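Uronate isomerase (Bacillus halodurans C-125, PDB 3HK8) probably interconverts aldose and ketose uronates, such as D-glucuronate and D-fructuronate, as a zinc-binding member of the amidohydrolase superfamily. Local coordinates at residues A[43-48]-A[356-361]; A[168-173]-A[221-226]. All coordinates share one frame; numbering follows the deposited sequence.

Interaction 1: residues A[43-48]-A[356-361]; sequences DELLTY and ARVLEQ. With HDL (D-arabinohydroxamic acid), chain C.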
loop_
_atom_site.group_PDB
_atom_site.type_symbol
_atom_site.label_atom_id
_atom_site.label_comp_id
_atom_site.label_asym_id
_atom_site.label_seq_id
_atom_site.Cartn_x
_atom_site.Cartn_y
_atom_site.Cartn_z
ATOM N N ASP A 43 -3.287 -38.675 -31.294
ATOM C CA ASP A 43 -2.604 -37.454 -31.716
ATOM C C ASP A 43 -3.048 -36.281 -30.847
ATOM O O ASP A 43 -2.243 -35.412 -30.517
ATOM C CB ASP A 43 -2.880 -37.132 -33.189
ATOM C CG ASP A 43 -2.249 -38.138 -34.137
ATOM O OD1 ASP A 43 -1.057 -38.472 -33.959
ATOM O OD2 ASP A 43 -2.946 -38.589 -35.069
ATOM N N GLU A 44 -4.329 -36.251 -30.487
ATOM C CA GLU A 44 -4.849 -35.179 -29.639
ATOM C C GLU A 44 -4.287 -35.332 -28.232
ATOM O O GLU A 44 -3.898 -34.349 -27.607
ATOM C CB GLU A 44 -6.380 -35.221 -29.566
ATOM C CG GLU A 44 -7.104 -34.882 -30.858
ATOM C CD GLU A 44 -6.672 -33.551 -31.448
ATOM O OE1 GLU A 44 -6.444 -32.588 -30.685
ATOM O OE2 GLU A 44 -6.569 -33.463 -32.688
ATOM N N LEU A 45 -4.256 -36.569 -27.734
ATOM C CA LEU A 45 -3.734 -36.844 -26.397
ATOM C C LEU A 45 -2.303 -36.338 -26.275
ATOM O O LEU A 45 -1.945 -35.699 -25.286
ATOM C CB LEU A 45 -3.744 -38.351 -26.093
ATOM C CG LEU A 45 -5.060 -39.056 -25.772
ATOM C CD1 LEU A 45 -4.779 -40.537 -25.460
ATOM C CD2 LEU A 45 -5.722 -38.385 -24.565
ATOM N N LEU A 46 -1.490 -36.627 -27.288
ATOM C CA LEU A 46 -0.091 -36.224 -27.275
ATOM C C LEU A 46 0.125 -34.729 -27.447
ATOM O O LEU A 46 1.133 -34.199 -26.992
ATOM C CB LEU A 46 0.696 -36.999 -28.343
ATOM C CG LEU A 46 0.985 -38.474 -28.016
ATOM C CD1 LEU A 46 1.590 -39.181 -29.233
ATOM C CD2 LEU A 46 1.938 -38.558 -26.815
ATOM N N THR A 47 -0.817 -34.045 -28.091
ATOM C CA THR A 47 -0.680 -32.607 -28.296
ATOM C C THR A 47 -1.429 -31.785 -27.250
ATOM O O THR A 47 -1.617 -30.584 -27.414
ATOM C CB THR A 47 -1.128 -32.190 -29.725
ATOM O OG1 THR A 47 -2.436 -32.695 -29.997
ATOM C CG2 THR A 47 -0.154 -32.738 -30.765
ATOM N N TYR A 48 -1.857 -32.455 -26.179
ATOM C CA TYR A 48 -2.535 -31.819 -25.039
ATOM C C TYR A 48 -1.574 -30.699 -24.608
ATOM O O TYR A 48 -0.365 -30.912 -24.586
ATOM C CB TYR A 48 -2.682 -32.883 -23.945
ATOM C CG TYR A 48 -3.324 -32.476 -22.638
ATOM C CD1 TYR A 48 -4.419 -31.613 -22.599
ATOM C CD2 TYR A 48 -2.900 -33.060 -21.435
ATOM C CE1 TYR A 48 -5.085 -31.347 -21.396
ATOM C CE2 TYR A 48 -3.555 -32.806 -20.232
ATOM C CZ TYR A 48 -4.650 -31.952 -20.215
ATOM O OH TYR A 48 -5.313 -31.727 -19.022
ATOM N N ALA A 356 -10.988 -32.774 -18.617
ATOM C CA ALA A 356 -10.545 -33.356 -19.880
ATOM C C ALA A 356 -10.800 -32.474 -21.101
ATOM O O ALA A 356 -11.890 -31.926 -21.272
ATOM C CB ALA A 356 -11.193 -34.720 -20.082
ATOM N N ARG A 357 -9.769 -32.345 -21.935
ATOM C CA ARG A 357 -9.828 -31.569 -23.169
ATOM C C ARG A 357 -9.905 -32.542 -24.335
ATOM O O ARG A 357 -10.399 -32.203 -25.412
ATOM C CB ARG A 357 -8.578 -30.690 -23.313
ATOM C CG ARG A 357 -8.685 -29.346 -22.623
ATOM C CD ARG A 357 -7.335 -28.681 -22.534
ATOM N NE ARG A 357 -7.426 -27.306 -22.060
ATOM C CZ ARG A 357 -7.774 -26.266 -22.814
ATOM N NH1 ARG A 357 -8.070 -26.435 -24.097
ATOM N NH2 ARG A 357 -7.812 -25.050 -22.286
ATOM N N VAL A 358 -9.397 -33.750 -24.108
ATOM C CA VAL A 358 -9.405 -34.802 -25.113
ATOM C C VAL A 358 -10.166 -35.994 -24.526
ATOM O O VAL A 358 -9.862 -36.457 -23.423
ATOM C CB VAL A 358 -7.961 -35.221 -25.485
ATOM C CG1 VAL A 358 -7.979 -36.236 -26.622
ATOM C CG2 VAL A 358 -7.157 -33.983 -25.875
ATOM N N LEU A 359 -11.152 -36.480 -25.272
ATOM C CA LEU A 359 -12.003 -37.585 -24.844
ATOM C C LEU A 359 -11.337 -38.709 -24.049
ATOM O O LEU A 359 -11.786 -39.025 -22.950
ATOM C CB LEU A 359 -12.720 -38.185 -26.055
ATOM C CG LEU A 359 -13.647 -39.375 -25.775
ATOM C CD1 LEU A 359 -14.767 -38.943 -24.830
ATOM C CD2 LEU A 359 -14.228 -39.895 -27.084
ATOM N N GLU A 360 -10.281 -39.312 -24.595
ATOM C CA GLU A 360 -9.609 -40.424 -23.918
ATOM C C GLU A 360 -9.021 -40.116 -22.539
ATOM O O GLU A 360 -8.761 -41.030 -21.761
ATOM C CB GLU A 360 -8.493 -40.997 -24.794
ATOM C CG GLU A 360 -8.945 -41.692 -26.071
ATOM C CD GLU A 360 -9.407 -40.722 -27.148
ATOM O OE1 GLU A 360 -9.048 -39.522 -27.075
ATOM O OE2 GLU A 360 -10.117 -41.172 -28.075
ATOM N N GLN A 361 -8.801 -38.841 -22.237
ATOM C CA GLN A 361 -8.232 -38.476 -20.947
ATOM C C GLN A 361 -9.099 -38.923 -19.774
ATOM O O GLN A 361 -8.596 -39.102 -18.672
ATOM C CB GLN A 361 -7.991 -36.972 -20.879
ATOM C CG GLN A 361 -7.048 -36.491 -21.952
ATOM C CD GLN A 361 -6.799 -35.010 -21.871
ATOM O OE1 GLN A 361 -7.705 -34.236 -21.551
ATOM N NE2 GLN A 361 -5.573 -34.597 -22.180
HETATM O O1A HDL C . -11.373 -24.243 -17.018
HETATM C C1 HDL C . -10.270 -23.638 -17.078
HETATM O O1B HDL C . -10.136 -22.394 -17.150
HETATM C C2 HDL C . -8.975 -24.469 -17.058
HETATM O O2 HDL C . -9.271 -25.795 -16.599
HETATM C C3 HDL C . -8.354 -24.492 -18.485
HETATM O O3 HDL C . -9.176 -25.218 -19.398
HETATM C C4 HDL C . -6.913 -25.111 -18.570
HETATM O O4 HDL C . -6.237 -24.656 -19.739
HETATM C C5 HDL C . -6.889 -26.664 -18.599
HETATM O O5 HDL C . -6.424 -27.297 -19.548
HETATM N N6 HDL C . -7.400 -27.303 -17.539
HETATM O O6 HDL C . -6.767 -27.338 -16.336
HETATM O O HOH W 1 -3.318 -36.103 -22.755
#

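Interaction 2: residues A[168-173]-A[221-226]; sequences ALRLDP and AVSLPP. With HDL (D-arabinohydroxamic acid), chain C.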
loop_
_atom_site.group_PDB
_atom_site.type_symbol
_atom_site.label_atom_id
_atom_site.label_comp_id
_atom_site.label_asym_id
_atom_site.label_seq_id
_atom_site.Cartn_x
_atom_site.Cartn_y
_atom_site.Cartn_z
ATOM N N ALA A 168 -22.879 -26.158 -18.961
ATOM C CA ALA A 168 -22.432 -25.253 -17.914
ATOM C C ALA A 168 -22.125 -23.956 -18.662
ATOM O O ALA A 168 -21.353 -23.950 -19.627
ATOM C CB ALA A 168 -21.181 -25.794 -17.221
ATOM N N LEU A 169 -22.745 -22.865 -18.228
ATOM C CA LEU A 169 -22.568 -21.567 -18.871
ATOM C C LEU A 169 -21.281 -20.853 -18.433
ATOM O O LEU A 169 -21.224 -20.276 -17.348
ATOM C CB LEU A 169 -23.800 -20.694 -18.578
ATOM C CG LEU A 169 -23.861 -19.257 -19.119
ATOM C CD1 LEU A 169 -23.708 -19.238 -20.640
ATOM C CD2 LEU A 169 -25.188 -18.638 -18.714
ATOM N N ARG A 170 -20.252 -20.902 -19.281
ATOM C CA ARG A 170 -18.973 -20.262 -18.983
ATOM C C ARG A 170 -19.076 -18.782 -19.326
ATOM O O ARG A 170 -19.498 -18.427 -20.426
ATOM C CB ARG A 170 -17.844 -20.920 -19.782
ATOM C CG ARG A 170 -16.468 -20.292 -19.539
ATOM C CD ARG A 170 -16.051 -20.350 -18.065
ATOM N NE ARG A 170 -15.455 -21.633 -17.734
ATOM C CZ ARG A 170 -14.150 -21.847 -17.560
ATOM N NH1 ARG A 170 -13.276 -20.854 -17.667
ATOM N NH2 ARG A 170 -13.716 -23.076 -17.314
ATOM N N LEU A 171 -18.666 -17.921 -18.397
ATOM C CA LEU A 171 -18.791 -16.481 -18.605
ATOM C C LEU A 171 -17.539 -15.596 -18.569
ATOM O O LEU A 171 -17.658 -14.377 -18.424
ATOM C CB LEU A 171 -19.805 -15.944 -17.594
ATOM C CG LEU A 171 -21.197 -16.569 -17.735
ATOM C CD1 LEU A 171 -22.051 -16.213 -16.534
ATOM C CD2 LEU A 171 -21.837 -16.089 -19.034
ATOM N N ASP A 172 -16.356 -16.183 -18.710
ATOM C CA ASP A 172 -15.112 -15.412 -18.672
ATOM C C ASP A 172 -15.103 -14.101 -19.480
ATOM O O ASP A 172 -14.749 -13.051 -18.955
ATOM C CB ASP A 172 -13.939 -16.299 -19.112
ATOM C CG ASP A 172 -13.645 -17.416 -18.115
ATOM O OD1 ASP A 172 -14.551 -17.761 -17.327
ATOM O OD2 ASP A 172 -12.520 -17.957 -18.123
ATOM N N PRO A 173 -15.491 -14.146 -20.767
ATOM C CA PRO A 173 -15.499 -12.928 -21.590
ATOM C C PRO A 173 -16.374 -11.813 -21.029
ATOM O O PRO A 173 -16.004 -10.639 -21.072
ATOM C CB PRO A 173 -16.002 -13.429 -22.946
ATOM C CG PRO A 173 -15.507 -14.854 -22.976
ATOM C CD PRO A 173 -15.855 -15.321 -21.577
ATOM N N ALA A 221 -20.263 -20.559 -14.701
ATOM C CA ALA A 221 -18.879 -20.577 -14.232
ATOM C C ALA A 221 -17.976 -19.493 -14.808
ATOM O O ALA A 221 -18.280 -18.894 -15.841
ATOM C CB ALA A 221 -18.272 -21.944 -14.522
ATOM N N VAL A 222 -16.856 -19.264 -14.126
ATOM C CA VAL A 222 -15.860 -18.281 -14.543
ATOM C C VAL A 222 -14.515 -18.597 -13.879
ATOM O O VAL A 222 -14.476 -19.073 -12.739
ATOM C CB VAL A 222 -16.272 -16.831 -14.132
ATOM C CG1 VAL A 222 -16.276 -16.698 -12.610
ATOM C CG2 VAL A 222 -15.304 -15.807 -14.734
ATOM N N SER A 223 -13.419 -18.368 -14.599
ATOM C CA SER A 223 -12.093 -18.573 -14.025
ATOM C C SER A 223 -11.654 -17.156 -13.659
ATOM O O SER A 223 -11.893 -16.210 -14.417
ATOM C CB SER A 223 -11.124 -19.221 -15.030
ATOM O OG SER A 223 -10.878 -18.400 -16.156
ATOM N N LEU A 224 -11.042 -17.010 -12.486
ATOM C CA LEU A 224 -10.633 -15.703 -11.991
ATOM C C LEU A 224 -9.145 -15.605 -11.654
ATOM O O LEU A 224 -8.503 -16.599 -11.323
ATOM C CB LEU A 224 -11.472 -15.355 -10.752
ATOM C CG LEU A 224 -12.988 -15.358 -10.986
ATOM C CD1 LEU A 224 -13.737 -15.398 -9.651
ATOM C CD2 LEU A 224 -13.373 -14.124 -11.803
ATOM N N PRO A 225 -8.584 -14.387 -11.726
ATOM C CA PRO A 225 -7.168 -14.153 -11.431
ATOM C C PRO A 225 -6.857 -14.175 -9.936
ATOM O O PRO A 225 -7.762 -14.096 -9.097
ATOM C CB PRO A 225 -6.921 -12.775 -12.040
ATOM C CG PRO A 225 -8.228 -12.072 -11.757
ATOM C CD PRO A 225 -9.251 -13.138 -12.143
ATOM N N PRO A 226 -5.564 -14.287 -9.584
ATOM C CA PRO A 226 -5.126 -14.314 -8.187
ATOM C C PRO A 226 -5.544 -13.028 -7.471
ATOM O O PRO A 226 -5.735 -13.017 -6.255
ATOM C CB PRO A 226 -3.602 -14.431 -8.299
ATOM C CG PRO A 226 -3.413 -15.170 -9.601
ATOM C CD PRO A 226 -4.426 -14.502 -10.499
HETATM O O1A HDL C . -11.373 -24.243 -17.018
HETATM C C1 HDL C . -10.270 -23.638 -17.078
HETATM O O1B HDL C . -10.136 -22.394 -17.150
HETATM C C2 HDL C . -8.975 -24.469 -17.058
HETATM O O2 HDL C . -9.271 -25.795 -16.599
HETATM C C3 HDL C . -8.354 -24.492 -18.485
HETATM O O3 HDL C . -9.176 -25.218 -19.398
HETATM C C4 HDL C . -6.913 -25.111 -18.570
HETATM O O4 HDL C . -6.237 -24.656 -19.739
HETATM C C5 HDL C . -6.889 -26.664 -18.599
HETATM O O5 HDL C . -6.424 -27.297 -19.548
HETATM N N6 HDL C . -7.400 -27.303 -17.539
HETATM O O6 HDL C . -6.767 -27.338 -16.336
#

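Interaction 1: residues A[43-48]-A[356-361]
L45 packs on V358, E360 and Q361, and Y48 on Q361 and R357, in a buried, mainly side-chain contact. It joins the end of helix 42-46 to the loop that leads into helix 361-386, beside the ligand pocket. CD2 of L45 lies 3.5 Å from CG of Q361 and also meets CG1 of V358. CD1 of L45 turns to CB of E360. The Q361 chain is extended beyond CG (chi2 -179°), which carries its amide to the Y48 ring. The two planes stand 75° apart. NE2 of Q361 sits over the ring centre, 3.1 Å from CG of Y48. A water accepts from this NE2 and donates to O of L45. OE1 of Q361 accepts from R357 N at 2.8 Å and from V358 N, both on one face of its amide. With the water on NE2, these bonds probably fix the rotation of the amide. CD of R357 meets the Y48 ring edge at CE1. NE of R357 donates to O5 of HDL at 2.7 Å, and NH2 to O4. K365 of helix 361-386 binds Y48 OH, Q127 of helix 124-135 binds E360, and L46 packs on helices 71-84 and 112-120.

Interaction 2: residues A[168-173]-A[221-226]
The carboxylate of D172 faces S223 and takes two bonds from it. S223 N donates to OD1 of D172 at 3.0 Å, and S223 OG donates to OD2 of D172 at 2.6 Å. Both donors lie above the carboxylate plane, by 36° and 37°. OG of S223 sits between its own backbone N and carbonyl carbon (chi1 64°), which turns the hydroxyl to D172. CG2 of V222 also touches OD1 of D172, at 3.3 Å.

R170, two residues before D172 in the same segment, reaches the same carboxylate. Its chain bends at chi2 and chi3 and passes A221, with CD of R170 3.5 Å from O of A221. NH1 of R170 makes a salt bridge to OD2 of D172 at 3.0 Å, with weak hydrogen-bond geometry. The carboxylate and the ligand both meet the edge of the guanidinium, near its plane. NH2 of R170 donates to O1A of HDL at 2.6 Å. D172 thus probably helps to position R170, as a second-shell residue. With an alanine here, NH1 of R170 would probably lose its salt-bridge partner and S223 N and OG their acceptor, leaving the guanidinium freer to turn beside the ligand.

The backbones pair as parallel strands. A221 N donates to O of L169, and L171 N donates to O of A221, at 2.8 Å. Strand 220-224 continues the pairing to strand 255-262. Ligand-binding side chains at the C-terminal ends of parallel strands are typical of the beta/alpha-barrel of the amidohydrolase superfamily.

In the fold
Interactions 1 and 2 hold different parts of one ligand site. Their centres are 22 Å apart and their nearest atoms about 8 Å apart, so they do not touch; HDL spans the gap. R357 of interaction 1 binds the hydroxamate end of HDL and a neighbouring hydroxyl. R170 of interaction 2 binds the carboxylate at the other end. H49, Y50 and W325 add further hydrogen bonds to HDL. Both arginine side chains lie about 4 Å from that of H28, a zinc ligand. The bound zinc is about 4 Å from the side chain of R170 and about 6 Å from that of R357. Along the chain, 168-173 and 221-226 both fall between 43-48 and 356-361.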